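Local structure of putative Glycosidase (Bacteroides thetaiotaomicron, 3R67) at residues A165-G170 with N219-L224. The protein is a putative glycosidase of unestablished function, probably with the five-bladed beta-propeller fold of its family. Sequence-based numbering, arbitrary orientation.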
ATOM      1  N   ALA A 165     -11.664  11.892   9.369  1.00 32.42           N
ATOM      2  CA  ALA A 165     -12.407  12.133  10.612  1.00 35.40           C
ATOM      3  C   ALA A 165     -13.133  13.476  10.637  1.00 42.09           C
ATOM      4  O   ALA A 165     -14.291  13.493  11.042  1.00 45.04           O
ATOM      5  CB  ALA A 165     -11.473  12.080  11.802  1.00 36.37           C
ATOM      6  N   LYS A 166     -12.485  14.581  10.221  1.00 37.81           N
ATOM      7  CA  LYS A 166     -13.055  15.929  10.323  1.00 39.25           C
ATOM      8  C   LYS A 166     -13.803  16.413   9.067  1.00 43.79           C
ATOM      9  O   LYS A 166     -14.674  17.278   9.212  1.00 45.94           O
ATOM     10  CB  LYS A 166     -11.951  16.959  10.625  1.00 41.66           C
ATOM     11  CG  LYS A 166     -11.320  16.785  12.004  1.00 47.14           C
ATOM     12  CD  LYS A 166     -10.313  17.873  12.313  1.00 55.31           C
ATOM     13  CE  LYS A 166      -9.588  17.679  13.626  1.00 65.68           C
ATOM     14  NZ  LYS A 166      -8.748  16.446  13.642  1.00 71.83           N
ATOM     15  N   ALA A 167     -13.471  15.908   7.867  1.00 39.16           N
ATOM     16  CA  ALA A 167     -14.078  16.336   6.594  1.00 39.81           C
ATOM     17  C   ALA A 167     -15.603  16.360   6.653  1.00 47.54           C
ATOM     18  O   ALA A 167     -16.206  15.422   7.173  1.00 47.89           O
ATOM     19  CB  ALA A 167     -13.646  15.416   5.463  1.00 38.47           C
ATOM     20  N   TYR A 168     -16.212  17.447   6.124  1.00 46.39           N
ATOM     21  CA  TYR A 168     -17.659  17.687   6.009  1.00 48.66           C
ATOM     22  C   TYR A 168     -18.400  17.382   7.335  1.00 55.96           C
ATOM     23  O   TYR A 168     -19.356  16.602   7.354  1.00 56.00           O
ATOM     24  CB  TYR A 168     -18.236  16.827   4.867  1.00 49.36           C
ATOM     25  CG  TYR A 168     -17.456  16.945   3.572  1.00 50.04           C
ATOM     26  CD1 TYR A 168     -17.563  18.078   2.770  1.00 53.26           C
ATOM     27  CD2 TYR A 168     -16.642  15.907   3.127  1.00 48.76           C
ATOM     28  CE1 TYR A 168     -16.853  18.193   1.578  1.00 52.72           C
ATOM     29  CE2 TYR A 168     -15.932  16.006   1.932  1.00 48.23           C
ATOM     30  CZ  TYR A 168     -16.040  17.155   1.160  1.00 57.10           C
ATOM     31  OH  TYR A 168     -15.350  17.280  -0.022  1.00 56.26           O
ATOM     32  N   GLY A 169     -17.929  17.997   8.425  1.00 54.77           N
ATOM     33  CA  GLY A 169     -18.496  17.842   9.764  1.00 56.32           C
ATOM     34  C   GLY A 169     -18.473  16.434  10.345  1.00 61.13           C
ATOM     35  O   GLY A 169     -19.337  16.092  11.160  1.00 62.27           O
ATOM     36  N   GLY A 170     -17.497  15.625   9.919  1.00 55.87           N
ATOM     37  CA  GLY A 170     -17.301  14.255  10.386  1.00 54.49           C
ATOM     38  C   GLY A 170     -18.207  13.217   9.760  1.00 58.97           C
ATOM     39  O   GLY A 170     -18.450  12.162  10.358  1.00 58.52           O
ATOM     40  N   ASN A 219      -5.373  15.688   8.028  1.00 27.65           N
ATOM     41  CA  ASN A 219      -6.804  15.807   7.774  1.00 27.74           C
ATOM     42  C   ASN A 219      -7.040  15.861   6.287  1.00 31.90           C
ATOM     43  O   ASN A 219      -6.632  16.822   5.630  1.00 33.78           O
ATOM     44  CB  ASN A 219      -7.356  17.041   8.475  1.00 25.42           C
ATOM     45  CG  ASN A 219      -7.160  16.985   9.970  1.00 41.41           C
ATOM     46  OD1 ASN A 219      -7.790  16.195  10.686  1.00 38.82           O
ATOM     47  ND2 ASN A 219      -6.270  17.817  10.476  1.00 28.25           N
ATOM     48  N   TRP A 220      -7.656  14.796   5.752  1.00 25.72           N
ATOM     49  CA  TRP A 220      -7.915  14.623   4.333  1.00 23.56           C
ATOM     50  C   TRP A 220      -9.391  14.787   4.047  1.00 28.81           C
ATOM     51  O   TRP A 220     -10.231  14.363   4.834  1.00 29.66           O
ATOM     52  CB  TRP A 220      -7.408  13.250   3.861  1.00 19.79           C
ATOM     53  CG  TRP A 220      -5.913  13.153   3.922  1.00 19.68           C
ATOM     54  CD1 TRP A 220      -5.151  12.820   5.009  1.00 22.45           C
ATOM     55  CD2 TRP A 220      -4.992  13.467   2.871  1.00 18.25           C
ATOM     56  NE1 TRP A 220      -3.817  12.881   4.689  1.00 20.74           N
ATOM     57  CE2 TRP A 220      -3.689  13.300   3.388  1.00 21.12           C
ATOM     58  CE3 TRP A 220      -5.144  13.851   1.527  1.00 18.95           C
ATOM     59  CZ2 TRP A 220      -2.546  13.490   2.608  1.00 19.09           C
ATOM     60  CZ3 TRP A 220      -4.008  14.062   0.763  1.00 19.36           C
ATOM     61  CH2 TRP A 220      -2.729  13.880   1.300  1.00 19.18           C
ATOM     62  N   GLU A 221      -9.697  15.404   2.906  1.00 25.44           N
ATOM     63  CA  GLU A 221     -11.056  15.691   2.488  1.00 26.64           C
ATOM     64  C   GLU A 221     -11.394  14.976   1.150  1.00 30.44           C
ATOM     65  O   GLU A 221     -10.918  15.415   0.100  1.00 30.32           O
ATOM     66  CB  GLU A 221     -11.228  17.213   2.353  1.00 29.31           C
ATOM     67  CG  GLU A 221     -12.635  17.646   2.006  1.00 40.28           C
ATOM     68  CD  GLU A 221     -12.760  19.128   1.738  1.00 60.44           C
ATOM     69  OE1 GLU A 221     -12.383  19.564   0.627  1.00 51.99           O
ATOM     70  OE2 GLU A 221     -13.253  19.853   2.630  1.00 63.84           O
ATOM     71  N   PRO A 222     -12.226  13.896   1.172  1.00 25.42           N
ATOM     72  CA  PRO A 222     -12.611  13.228  -0.087  1.00 24.16           C
ATOM     73  C   PRO A 222     -13.356  14.165  -1.032  1.00 28.96           C
ATOM     74  O   PRO A 222     -14.221  14.932  -0.588  1.00 30.15           O
ATOM     75  CB  PRO A 222     -13.537  12.092   0.378  1.00 25.82           C
ATOM     76  CG  PRO A 222     -13.200  11.880   1.821  1.00 31.07           C
ATOM     77  CD  PRO A 222     -12.868  13.247   2.337  1.00 27.43           C
HETATM   78  N   MSE A 223     -13.019  14.124  -2.334  1.00 23.55           N
HETATM   79  CA  MSE A 223     -13.688  14.993  -3.309  1.00 22.32           C
HETATM   80  C   MSE A 223     -15.027  14.399  -3.671  1.00 29.51           C
HETATM   81  O   MSE A 223     -15.132  13.189  -3.873  1.00 27.31           O
HETATM   82  CB  MSE A 223     -12.826  15.215  -4.547  1.00 22.31           C
HETATM   83  CG  MSE A 223     -11.574  16.044  -4.233  1.00 26.36           C
HETATM   84 SE   MSE A 223     -10.482  16.387  -5.772  0.75 29.78          SE
HETATM   85  CE  MSE A 223     -11.743  17.496  -6.764  1.00 27.49           C
ATOM     86  N   LEU A 224     -16.068  15.259  -3.698  1.00 29.84           N
ATOM     87  CA  LEU A 224     -17.441  14.842  -3.936  1.00 31.25           C
ATOM     88  C   LEU A 224     -17.982  15.388  -5.248  1.00 40.05           C
ATOM     89  O   LEU A 224     -17.527  16.432  -5.713  1.00 40.73           O
ATOM     90  CB  LEU A 224     -18.345  15.314  -2.780  1.00 32.42           C
ATOM     91  CG  LEU A 224     -17.938  14.957  -1.336  1.00 37.07           C
ATOM     92  CD1 LEU A 224     -18.924  15.541  -0.342  1.00 39.18           C
ATOM     93  CD2 LEU A 224     -17.837  13.445  -1.112  1.00 37.66           C
TER
HETATM   94  O   HOH W   1      -9.491  14.235   9.842  1.00 14.20           O
HETATM   95  O   HOH W   2     -10.746  15.275   7.528  1.00 21.06           O
HETATM   96  O   HOH W   3     -16.097  17.827  -2.512  1.00 25.45           O
HETATM   97  O   HOH W   4     -14.507  19.312   5.041  1.00 29.04           O
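Ala167 sits over Glu221, their CA atoms 5.1 Å apart, where the short, weakly bonded helical turn 167-170 runs beside the short strand 221-222, which pairs with 210-214. Ala167 CB packs on Pro222 CD at 3.9 Å. Beyond it Tyr168 slants across the segment: with CG beside the backbone N and opposite the carbonyl carbon (chi1 -50°), the ring is directed to Pro222, where OH donates to Pro222 O at 2.7 Å, the carbonyl oxygen lying at the ring edge. Leu224 arrives from the opposite direction and sets CD1 over one ring face, 3.8 Å from the centroid, a CH-pi contact. The Glu221 chain, extended beyond CG, crosses the tyrosine at about a right angle, with CG 3.4 Å from Tyr168 OH. At the other end Lys166, bent at its last torsion, gives a 3.1 Å hydrogen bond from NZ to Asn219 OD1, tilted 23° from the amide plane. Waters tie the backbone NH groups of Lys166, Ala167 and Tyr168 to Asn219 OD1, Trp220 O and Glu221 OE2, respectively; another joins Tyr168 OH to Leu224 N. Trp220 turns its indole the other way, onto Tyr200 and Met202. The contact thus ties a loop to a peripheral strand of a fold consistent with a five-bladed beta-propeller; the tyrosine hydroxyl's two partners, with Leu224 CD1 over one face, probably limit the ring's movement.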